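Local coordinates for protein nitrite oxidoreductase subunit B (Kuenenia stuttgartiensis, PDB 7B04) that forms the iron-sulfur subunit of nitrite oxidoreductase, probably relaying electrons between the catalytic subunit and a heme b through one [3Fe-4S] and three [4Fe-4S] clusters, at residues L3-R11 / P295-Y304. Sequence-based numbering, arbitrary orientation.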
loop_
_atom_site.group_PDB
_atom_site.type_symbol
_atom_site.label_atom_id
_atom_site.label_comp_id
_atom_site.label_asym_id
_atom_site.label_seq_id
_atom_site.Cartn_x
_atom_site.Cartn_y
_atom_site.Cartn_z
ATOM N N LEU A 3 26.200 -17.086 -34.440
ATOM C CA LEU A 3 26.760 -16.016 -33.576
ATOM C C LEU A 3 25.989 -14.735 -33.842
ATOM O O LEU A 3 25.788 -14.396 -34.993
ATOM C CB LEU A 3 28.215 -15.715 -33.913
ATOM C CG LEU A 3 29.248 -16.777 -33.599
ATOM C CD1 LEU A 3 29.316 -17.054 -32.121
ATOM C CD2 LEU A 3 28.945 -18.027 -34.388
ATOM N N VAL A 4 25.641 -14.029 -32.787
ATOM C CA VAL A 4 24.904 -12.752 -32.907
ATOM C C VAL A 4 25.631 -11.735 -32.042
ATOM O O VAL A 4 26.297 -12.103 -31.116
ATOM C CB VAL A 4 23.455 -12.924 -32.438
ATOM C CG1 VAL A 4 22.739 -14.023 -33.182
ATOM C CG2 VAL A 4 23.386 -13.188 -30.956
ATOM N N HIS A 5 25.503 -10.478 -32.371
ATOM C CA HIS A 5 26.132 -9.407 -31.609
ATOM C C HIS A 5 25.213 -8.906 -30.504
ATOM O O HIS A 5 24.053 -8.565 -30.755
ATOM C CB HIS A 5 26.534 -8.247 -32.520
ATOM C CG HIS A 5 27.181 -7.108 -31.791
ATOM N ND1 HIS A 5 28.455 -7.186 -31.269
ATOM C CD2 HIS A 5 26.720 -5.876 -31.475
ATOM C CE1 HIS A 5 28.754 -6.046 -30.673
ATOM N NE2 HIS A 5 27.720 -5.233 -30.784
ATOM N N ASN A 6 25.739 -8.859 -29.282
ATOM C CA ASN A 6 25.064 -8.249 -28.143
ATOM C C ASN A 6 25.940 -7.121 -27.626
ATOM O O ASN A 6 27.060 -7.365 -27.164
ATOM C CB ASN A 6 24.803 -9.268 -27.032
ATOM C CG ASN A 6 24.245 -8.634 -25.745
ATOM O OD1 ASN A 6 24.579 -7.517 -25.389
ATOM N ND2 ASN A 6 23.391 -9.367 -25.051
ATOM N N TRP A 7 25.421 -5.900 -27.680
ATOM C CA TRP A 7 26.208 -4.764 -27.229
ATOM C C TRP A 7 26.284 -4.666 -25.708
ATOM O O TRP A 7 27.210 -4.030 -25.199
ATOM C CB TRP A 7 25.675 -3.471 -27.843
ATOM C CG TRP A 7 24.276 -3.117 -27.492
ATOM C CD1 TRP A 7 23.142 -3.468 -28.167
ATOM C CD2 TRP A 7 23.856 -2.300 -26.398
ATOM N NE1 TRP A 7 22.039 -2.930 -27.549
ATOM C CE2 TRP A 7 22.453 -2.208 -26.459
ATOM C CE3 TRP A 7 24.531 -1.643 -25.367
ATOM C CZ2 TRP A 7 21.714 -1.482 -25.529
ATOM C CZ3 TRP A 7 23.798 -0.926 -24.445
ATOM C CH2 TRP A 7 22.404 -0.851 -24.530
ATOM N N HIS A 8 25.349 -5.272 -24.967
ATOM C CA HIS A 8 25.485 -5.285 -23.510
ATOM C C HIS A 8 26.757 -6.019 -23.110
ATOM O O HIS A 8 27.549 -5.527 -22.298
ATOM C CB HIS A 8 24.283 -5.962 -22.846
ATOM C CG HIS A 8 22.986 -5.248 -23.040
ATOM N ND1 HIS A 8 21.784 -5.774 -22.615
ATOM C CD2 HIS A 8 22.696 -4.052 -23.602
ATOM C CE1 HIS A 8 20.811 -4.930 -22.906
ATOM N NE2 HIS A 8 21.337 -3.879 -23.510
ATOM N N LEU A 9 26.969 -7.203 -23.682
ATOM C CA LEU A 9 28.164 -7.980 -23.399
ATOM C C LEU A 9 29.370 -7.496 -24.185
ATOM O O LEU A 9 30.499 -7.866 -23.850
ATOM C CB LEU A 9 27.926 -9.455 -23.723
ATOM C CG LEU A 9 26.769 -10.163 -23.028
ATOM C CD1 LEU A 9 26.752 -11.630 -23.418
ATOM C CD2 LEU A 9 26.891 -10.008 -21.526
ATOM N N GLY A 10 29.162 -6.673 -25.210
ATOM C CA GLY A 10 30.283 -6.230 -26.016
ATOM C C GLY A 10 30.945 -7.376 -26.742
ATOM O O GLY A 10 32.144 -7.315 -27.041
ATOM N N ARG A 11 30.185 -8.429 -27.026
ATOM C CA ARG A 11 30.716 -9.674 -27.551
ATOM C C ARG A 11 29.677 -10.243 -28.506
ATOM O O ARG A 11 28.530 -9.794 -28.538
ATOM C CB ARG A 11 31.055 -10.624 -26.384
ATOM C CG ARG A 11 31.051 -12.127 -26.665
ATOM C CD ARG A 11 31.731 -12.917 -25.551
ATOM N NE ARG A 11 30.903 -13.045 -24.354
ATOM C CZ ARG A 11 29.896 -13.904 -24.229
ATOM N NH1 ARG A 11 29.576 -14.710 -25.231
ATOM N NH2 ARG A 11 29.204 -13.954 -23.098
ATOM N N PRO A 295 22.671 -8.462 -17.349
ATOM C CA PRO A 295 23.107 -8.764 -18.716
ATOM C C PRO A 295 23.894 -10.050 -18.807
ATOM O O PRO A 295 24.127 -10.534 -19.921
ATOM C CB PRO A 295 23.967 -7.552 -19.092
ATOM C CG PRO A 295 24.479 -7.046 -17.784
ATOM C CD PRO A 295 23.390 -7.308 -16.776
ATOM N N GLN A 296 24.310 -10.617 -17.672
ATOM C CA GLN A 296 24.986 -11.915 -17.654
ATOM C C GLN A 296 24.188 -12.982 -18.380
ATOM O O GLN A 296 24.770 -13.840 -19.057
ATOM C CB GLN A 296 25.199 -12.362 -16.211
ATOM C CG GLN A 296 26.041 -11.453 -15.346
ATOM C CD GLN A 296 25.201 -10.531 -14.486
ATOM O OE1 GLN A 296 24.137 -10.914 -14.019
ATOM N NE2 GLN A 296 25.676 -9.301 -14.279
ATOM N N PHE A 297 22.860 -12.928 -18.263
ATOM C CA PHE A 297 22.003 -13.943 -18.864
ATOM C C PHE A 297 22.128 -13.987 -20.385
ATOM O O PHE A 297 22.000 -15.064 -20.984
ATOM C CB PHE A 297 20.561 -13.705 -18.429
ATOM C CG PHE A 297 20.350 -13.856 -16.941
ATOM C CD1 PHE A 297 21.219 -14.623 -16.178
ATOM C CD2 PHE A 297 19.293 -13.228 -16.307
ATOM C CE1 PHE A 297 21.032 -14.764 -14.818
ATOM C CE2 PHE A 297 19.097 -13.366 -14.945
ATOM C CZ PHE A 297 19.973 -14.137 -14.199
ATOM N N GLY A 298 22.370 -12.847 -21.024
ATOM C CA GLY A 298 22.580 -12.827 -22.454
ATOM C C GLY A 298 21.341 -12.620 -23.294
ATOM O O GLY A 298 21.342 -12.985 -24.472
ATOM N N THR A 299 20.264 -12.093 -22.727
ATOM C CA THR A 299 19.060 -11.879 -23.517
ATOM C C THR A 299 18.971 -10.477 -24.108
ATOM O O THR A 299 18.136 -10.253 -24.990
ATOM C CB THR A 299 17.814 -12.155 -22.673
ATOM O OG1 THR A 299 17.619 -11.088 -21.738
ATOM C CG2 THR A 299 17.955 -13.469 -21.923
ATOM N N GLU A 300 19.841 -9.554 -23.687
ATOM C CA GLU A 300 19.732 -8.129 -23.987
ATOM C C GLU A 300 18.392 -7.581 -23.506
ATOM O O GLU A 300 17.506 -7.296 -24.326
ATOM C CB GLU A 300 19.915 -7.849 -25.483
ATOM C CG GLU A 300 20.505 -6.472 -25.772
ATOM C CD GLU A 300 20.996 -6.313 -27.196
ATOM O OE1 GLU A 300 22.100 -6.810 -27.501
ATOM O OE2 GLU A 300 20.290 -5.672 -28.003
ATOM N N PRO A 301 18.201 -7.439 -22.193
ATOM C CA PRO A 301 16.994 -6.777 -21.691
ATOM C C PRO A 301 16.914 -5.344 -22.187
ATOM O O PRO A 301 17.919 -4.716 -22.528
ATOM C CB PRO A 301 17.160 -6.824 -20.167
ATOM C CG PRO A 301 18.215 -7.838 -19.918
ATOM C CD PRO A 301 19.119 -7.803 -21.104
ATOM N N ASN A 302 15.691 -4.816 -22.217
ATOM C CA ASN A 302 15.477 -3.455 -22.693
ATOM C C ASN A 302 14.725 -2.612 -21.670
ATOM O O ASN A 302 14.072 -1.634 -22.039
ATOM C CB ASN A 302 14.752 -3.474 -24.037
ATOM C CG ASN A 302 15.597 -4.095 -25.132
ATOM O OD1 ASN A 302 16.720 -3.660 -25.386
ATOM N ND2 ASN A 302 15.068 -5.128 -25.775
ATOM N N ILE A 303 14.816 -2.976 -20.396
ATOM C CA ILE A 303 14.404 -2.131 -19.284
ATOM C C ILE A 303 15.672 -1.768 -18.526
ATOM O O ILE A 303 16.320 -2.638 -17.929
ATOM C CB ILE A 303 13.387 -2.831 -18.374
ATOM C CG1 ILE A 303 12.148 -3.237 -19.174
ATOM C CG2 ILE A 303 13.001 -1.926 -17.213
ATOM C CD1 ILE A 303 11.427 -2.071 -19.810
ATOM N N TYR A 304 16.034 -0.491 -18.553
ATOM C CA TYR A 304 17.304 -0.024 -18.020
ATOM C C TYR A 304 17.073 0.764 -16.739
ATOM O O TYR A 304 16.108 1.525 -16.631
ATOM C CB TYR A 304 18.037 0.838 -19.048
ATOM C CG TYR A 304 18.327 0.121 -20.344
ATOM C CD1 TYR A 304 19.532 -0.541 -20.540
ATOM C CD2 TYR A 304 17.392 0.096 -21.369
ATOM C CE1 TYR A 304 19.798 -1.200 -21.723
ATOM C CE2 TYR A 304 17.650 -0.557 -22.556
ATOM C CZ TYR A 304 18.854 -1.206 -22.727
ATOM O OH TYR A 304 19.112 -1.861 -23.907
#
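Glu300 lays its CG over one face of the His8 imidazole, 3.4 Å from the ring centroid and 18° off the normal, a CH-pi contact. With CG anti to the backbone N (chi1 -151°) and the chain extended beyond it, the carboxylate runs on past the ring to the backbone turn after strand 3-6. There Glu300 OE1 takes a weak hydrogen bond from Trp7 N (3.4 Å), while OE2 is claimed by Arg21 in a salt bridge and by Thr179. Glu300 OE1 also sits 3.3 Å from Asn6 CG, amide and carboxylate planes steeply turned. The rim of the same imidazole points to strand 303-306: His8 NE2 and Tyr304 OH are hydrogen-bonded at 3.0 Å, the two rings nearly perpendicular at 85°. Trp7 CH2 lies 3.8 Å from Tyr304 CE1. The turn is an Asx motif, in which Asn6 OD1 accepts from Leu9 N (3.0 Å) with the donor well above the Asn6 amide plane. With an alanine in place of Asn6, Leu9 N is likely to lose this acceptor and the turn carrying Trp7 and His8 could shift against Glu300. Beyond it, Leu9 packs CD2 against Pro295 O. The N-terminal hairpin is thus packed onto the loop whose Pro301 side chain is about 5 Å from that of Cys178, a ligand of a [4Fe-4S] cluster; the buried carboxylate, paired with Arg21, is likely to be ionised.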